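Local structure of metalloregulator ScaR (Streptococcus gordonii, 3HRS) at residues L181-D184 against L189-L192; L164-R169 against I199-P204. The protein is a manganese-responsive transcriptional regulator of the DtxR/MntR family, a homodimeric repressor that probably binds DNA when metal is bound. One frame throughout, in Å; residues are numbered along the deposited sequence.

Contact 1: residues L181-D184 against L189-L192; sequences LGYD and LYSL
Y183 and Y190 meet in a T-shaped (edge-to-face) pair across the hairpin: the Y183 ring turns its CD1–CE1 edge onto one face of the Y190 ring, with the planes at 80° and the centroids 4.7 Å apart, though the closest carbon approach is doubtful. CG of Y183 lies anti to the backbone N (chi1 -173°), which swings the ring across to Y190. L189 O lies over one face of the Y183 ring, 3.8 Å above its plane, and accepts the D184 amide (D184 N to L189 O, 3.1 Å). At the end of the paired strands away from the hairpin loop, S191 CB packs alongside L181, 3.6 Å from L181 CD1. L181 N gives a nearly straight bond to S191 O (2.8 Å); the return bond from S191 N to G182 O is weak and long. The register slips from L181–S191 to Y183–Y190, consistent with a bulge-like irregularity at G182, at whose positive phi a CB would jam against L181 O. Strands 177-184 and 189-194 form this antiparallel hairpin; D184 OD1 takes the S187 amide in its loop, F180 packs on Y190, and strand 197-201 continues the sheet beyond 189-194.

Contact 2: residues L164-R169 against I199-P204; sequences LTYLER and IQLAQP
Y166 reaches from helix 161-168 to L201 on strand 197-201, and this one side chain supplies nearly all of the helix's share of a slight contact that buries 96 Å² in total. Its CB points toward the strand, and CG stands anti to the backbone N (chi1 170°), so the ring extends away from the helix. CB itself is still 7.9 Å from L201 CD2, and CG is 6.5 Å from the same methyl; neither they nor CD1, CD2 and CE1 touch the segment 199-204. Contact begins at the far end of the ring, where CE2 comes to 4.2 Å from L201 CD2, a loose apolar approach, with CZ at a similar range. The methyl lies near the ring plane, so it meets the edge and not a face. The hydroxyl makes the nearest approach, Y166 OH to L201 CD2 being 3.3 Å, a van der Waals touch. Q200 O lies 4.0 Å from Y166 OH, too far for a hydrogen bond, and no hydrogen bond joins the two segments. L201 offers CD2 as the single meeting branch, its side chain crossing that of the tyrosine at a slant.

Around this touch the helix and strand share further apolar partners: L167, on the same helix, and L201 both pack on I209 of strand 209-212, and L201 also packs on L143. One turn before L167, L164 packs on H124, a zinc ligand seen in this protein although no metal is bound in this chain. Helix 161-168 packs on the sheet through L164 and L167, which both touch V157 of strand 150-157. One of the sheet's two outermost strands within this chain, 197-201, passes through A202, the N-cap, into the short helix 203-206.

Both contacts lie in the C-terminal FeoA domain, an SH3-related module, with centres 13 Å apart. Along the chain contact 1 is nested within contact 2: helix 161-168 comes first, then the hairpin strands 177-184 and 189-194, then strand 197-201. Strands 189-194 and 197-201 are neighbours in one antiparallel sheet and join the contacts directly. Y190 N to L201 O (2.9 Å) and L192 N to I199 O (3.1 Å) are probable hydrogen bonds, and L192 packs on L201. Contact 1 therefore closes the hairpin, while contact 2 is a light touch from the helix, which meets H124 through L164, to the edge strand of the same sheet.

Contact 1: residues L181-D184 against L189-L192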
loop_
_atom_site.group_PDB
_atom_site.type_symbol
_atom_site.label_atom_id
_atom_site.label_comp_id
_atom_site.label_asym_id
_atom_site.label_seq_id
_atom_site.Cartn_x
_atom_site.Cartn_y
_atom_site.Cartn_z
ATOM N N LEU A 181 40.798 0.444 11.241
ATOM C CA LEU A 181 42.105 0.660 11.867
ATOM C C LEU A 181 42.184 -0.006 13.234
ATOM O O LEU A 181 43.109 0.245 13.994
ATOM C CB LEU A 181 42.407 2.153 11.997
ATOM C CG LEU A 181 42.263 2.936 10.695
ATOM C CD1 LEU A 181 42.298 4.433 10.955
ATOM C CD2 LEU A 181 43.344 2.518 9.713
ATOM N N GLY A 182 41.200 -0.844 13.544
ATOM C CA GLY A 182 41.194 -1.593 14.787
ATOM C C GLY A 182 40.482 -0.898 15.930
ATOM O O GLY A 182 40.222 0.306 15.898
ATOM N N TYR A 183 40.148 -1.678 16.947
ATOM C CA TYR A 183 39.649 -1.132 18.195
ATOM C C TYR A 183 40.837 -0.592 18.996
ATOM O O TYR A 183 41.803 -1.317 19.228
ATOM C CB TYR A 183 38.954 -2.243 18.983
ATOM C CG TYR A 183 38.232 -1.790 20.231
ATOM C CD1 TYR A 183 36.869 -1.551 20.212
ATOM C CD2 TYR A 183 38.909 -1.615 21.429
ATOM C CE1 TYR A 183 36.196 -1.146 21.348
ATOM C CE2 TYR A 183 38.244 -1.208 22.573
ATOM C CZ TYR A 183 36.886 -0.977 22.525
ATOM O OH TYR A 183 36.211 -0.572 23.655
ATOM N N ASP A 184 40.785 0.677 19.399
ATOM C CA ASP A 184 41.765 1.197 20.358
ATOM C C ASP A 184 41.345 0.757 21.756
ATOM O O ASP A 184 40.256 1.099 22.214
ATOM C CB ASP A 184 41.881 2.721 20.284
ATOM C CG ASP A 184 43.102 3.250 21.021
ATOM O OD1 ASP A 184 43.182 3.087 22.260
ATOM O OD2 ASP A 184 43.983 3.838 20.359
ATOM N N LEU A 189 37.163 3.167 21.131
ATOM C CA LEU A 189 36.674 3.574 19.818
ATOM C C LEU A 189 37.073 2.639 18.685
ATOM O O LEU A 189 38.015 1.850 18.794
ATOM C CB LEU A 189 37.139 4.991 19.482
ATOM C CG LEU A 189 36.796 6.058 20.516
ATOM C CD1 LEU A 189 37.312 7.415 20.054
ATOM C CD2 LEU A 189 35.288 6.092 20.786
ATOM N N TYR A 190 36.332 2.739 17.589
ATOM C CA TYR A 190 36.696 2.064 16.360
ATOM C C TYR A 190 37.108 3.117 15.346
ATOM O O TYR A 190 36.430 4.129 15.167
ATOM C CB TYR A 190 35.530 1.219 15.846
ATOM C CG TYR A 190 35.172 0.076 16.769
ATOM C CD1 TYR A 190 35.584 -1.225 16.495
ATOM C CD2 TYR A 190 34.433 0.300 17.921
ATOM C CE1 TYR A 190 35.265 -2.272 17.345
ATOM C CE2 TYR A 190 34.102 -0.736 18.772
ATOM C CZ TYR A 190 34.521 -2.020 18.483
ATOM O OH TYR A 190 34.195 -3.047 19.345
ATOM N N SER A 191 38.239 2.882 14.696
ATOM C CA SER A 191 38.765 3.825 13.724
ATOM C C SER A 191 38.473 3.354 12.303
ATOM O O SER A 191 38.748 2.208 11.943
ATOM C CB SER A 191 40.270 4.008 13.937
ATOM O OG SER A 191 40.579 4.136 15.318
ATOM N N LEU A 192 37.904 4.238 11.495
ATOM C CA LEU A 192 37.595 3.891 10.116
ATOM C C LEU A 192 38.131 4.936 9.152
ATOM O O LEU A 192 38.259 6.110 9.500
ATOM C CB LEU A 192 36.079 3.727 9.914
ATOM C CG LEU A 192 35.439 2.512 10.588
ATOM C CD1 LEU A 192 33.919 2.542 10.487
ATOM C CD2 LEU A 192 35.992 1.227 10.006
#

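Contact 2: residues L164-R169 against I199-P204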
loop_
_atom_site.group_PDB
_atom_site.type_symbol
_atom_site.label_atom_id
_atom_site.label_comp_id
_atom_site.label_asym_id
_atom_site.label_seq_id
_atom_site.Cartn_x
_atom_site.Cartn_y
_atom_site.Cartn_z
ATOM N N LEU A 164 20.545 5.427 10.371
ATOM C CA LEU A 164 20.722 5.820 8.982
ATOM C C LEU A 164 21.142 7.279 8.924
ATOM O O LEU A 164 22.116 7.631 8.244
ATOM C CB LEU A 164 19.455 5.590 8.161
ATOM C CG LEU A 164 19.283 4.283 7.369
ATOM C CD1 LEU A 164 20.157 3.151 7.851
ATOM C CD2 LEU A 164 17.847 3.836 7.430
ATOM N N THR A 165 20.409 8.123 9.646
ATOM C CA THR A 165 20.682 9.560 9.659
ATOM C C THR A 165 22.132 9.823 10.078
ATOM O O THR A 165 22.838 10.620 9.464
ATOM C CB THR A 165 19.673 10.334 10.555
ATOM O OG1 THR A 165 18.404 10.410 9.895
ATOM C CG2 THR A 165 20.138 11.734 10.805
ATOM N N TYR A 166 22.577 9.117 11.104
ATOM C CA TYR A 166 23.962 9.194 11.546
ATOM C C TYR A 166 24.936 8.786 10.445
ATOM O O TYR A 166 25.999 9.379 10.297
ATOM C CB TYR A 166 24.167 8.293 12.771
ATOM C CG TYR A 166 25.614 8.102 13.179
ATOM C CD1 TYR A 166 26.304 9.100 13.866
ATOM C CD2 TYR A 166 26.286 6.923 12.888
ATOM C CE1 TYR A 166 27.622 8.925 14.244
ATOM C CE2 TYR A 166 27.605 6.741 13.264
ATOM C CZ TYR A 166 28.265 7.744 13.937
ATOM O OH TYR A 166 29.575 7.561 14.304
ATOM N N LEU A 167 24.577 7.762 9.683
ATOM C CA LEU A 167 25.472 7.250 8.660
ATOM C C LEU A 167 25.549 8.171 7.443
ATOM O O LEU A 167 26.646 8.419 6.940
ATOM C CB LEU A 167 25.069 5.836 8.257
ATOM C CG LEU A 167 25.362 4.839 9.375
ATOM C CD1 LEU A 167 24.556 3.551 9.245
ATOM C CD2 LEU A 167 26.846 4.553 9.406
ATOM N N GLU A 168 24.403 8.679 6.973
ATOM C CA GLU A 168 24.385 9.604 5.831
ATOM C C GLU A 168 25.110 10.873 6.224
ATOM O O GLU A 168 25.763 11.508 5.405
ATOM C CB GLU A 168 22.952 9.915 5.381
ATOM C CG GLU A 168 22.332 8.825 4.472
ATOM C CD GLU A 168 20.845 8.527 4.756
ATOM O OE1 GLU A 168 20.522 7.353 5.052
ATOM O OE2 GLU A 168 20.003 9.451 4.679
ATOM N N ARG A 169 25.008 11.210 7.504
ATOM C CA ARG A 169 25.641 12.396 8.072
ATOM C C ARG A 169 27.142 12.211 8.293
ATOM O O ARG A 169 27.842 13.151 8.650
ATOM C CB ARG A 169 24.909 12.811 9.360
ATOM C CG ARG A 169 25.773 13.177 10.558
ATOM C CD ARG A 169 24.912 13.708 11.712
ATOM N NE ARG A 169 24.560 15.117 11.522
ATOM C CZ ARG A 169 23.363 15.564 11.138
ATOM N NH1 ARG A 169 22.365 14.717 10.910
ATOM N NH2 ARG A 169 23.163 16.870 10.991
ATOM N N ILE A 199 37.433 8.749 11.019
ATOM C CA ILE A 199 36.159 8.838 11.702
ATOM C C ILE A 199 36.140 7.838 12.859
ATOM O O ILE A 199 36.691 6.742 12.747
ATOM C CB ILE A 199 35.018 8.564 10.710
ATOM C CG1 ILE A 199 33.684 9.067 11.261
ATOM C CG2 ILE A 199 34.957 7.085 10.361
ATOM C CD1 ILE A 199 32.545 8.965 10.270
ATOM N N GLN A 200 35.521 8.219 13.975
ATOM C CA GLN A 200 35.530 7.372 15.167
ATOM C C GLN A 200 34.126 6.926 15.599
ATOM O O GLN A 200 33.275 7.757 15.912
ATOM C CB GLN A 200 36.196 8.118 16.322
ATOM C CG GLN A 200 37.221 9.164 15.895
ATOM C CD GLN A 200 38.553 8.558 15.520
ATOM O OE1 GLN A 200 38.951 7.523 16.060
ATOM N NE2 GLN A 200 39.259 9.204 14.593
ATOM N N LEU A 201 33.877 5.619 15.626
ATOM C CA LEU A 201 32.578 5.124 16.082
ATOM C C LEU A 201 32.677 4.530 17.476
ATOM O O LEU A 201 33.679 3.912 17.842
ATOM C CB LEU A 201 32.009 4.050 15.153
ATOM C CG LEU A 201 32.146 4.045 13.632
ATOM C CD1 LEU A 201 31.513 2.754 13.109
ATOM C CD2 LEU A 201 31.514 5.278 12.987
ATOM N N ALA A 202 31.615 4.708 18.247
ATOM C CA ALA A 202 31.508 4.074 19.545
ATOM C C ALA A 202 31.072 2.620 19.390
ATOM O O ALA A 202 30.667 2.189 18.311
ATOM C CB ALA A 202 30.522 4.833 20.415
ATOM N N GLN A 203 31.150 1.869 20.478
ATOM C CA GLN A 203 30.727 0.476 20.476
ATOM C C GLN A 203 29.276 0.275 20.003
ATOM O O GLN A 203 29.015 -0.563 19.148
ATOM C CB GLN A 203 30.937 -0.142 21.863
ATOM C CG GLN A 203 30.756 -1.654 21.922
ATOM C CD GLN A 203 29.300 -2.078 22.043
ATOM O OE1 GLN A 203 28.430 -1.280 22.400
ATOM N NE2 GLN A 203 29.031 -3.347 21.751
ATOM N N PRO A 204 28.325 1.039 20.559
ATOM C CA PRO A 204 26.916 0.824 20.201
ATOM C C PRO A 204 26.631 0.976 18.699
ATOM O O PRO A 204 25.693 0.351 18.202
ATOM C CB PRO A 204 26.185 1.914 21.003
ATOM C CG PRO A 204 27.254 2.926 21.321
ATOM C CD PRO A 204 28.455 2.082 21.586
#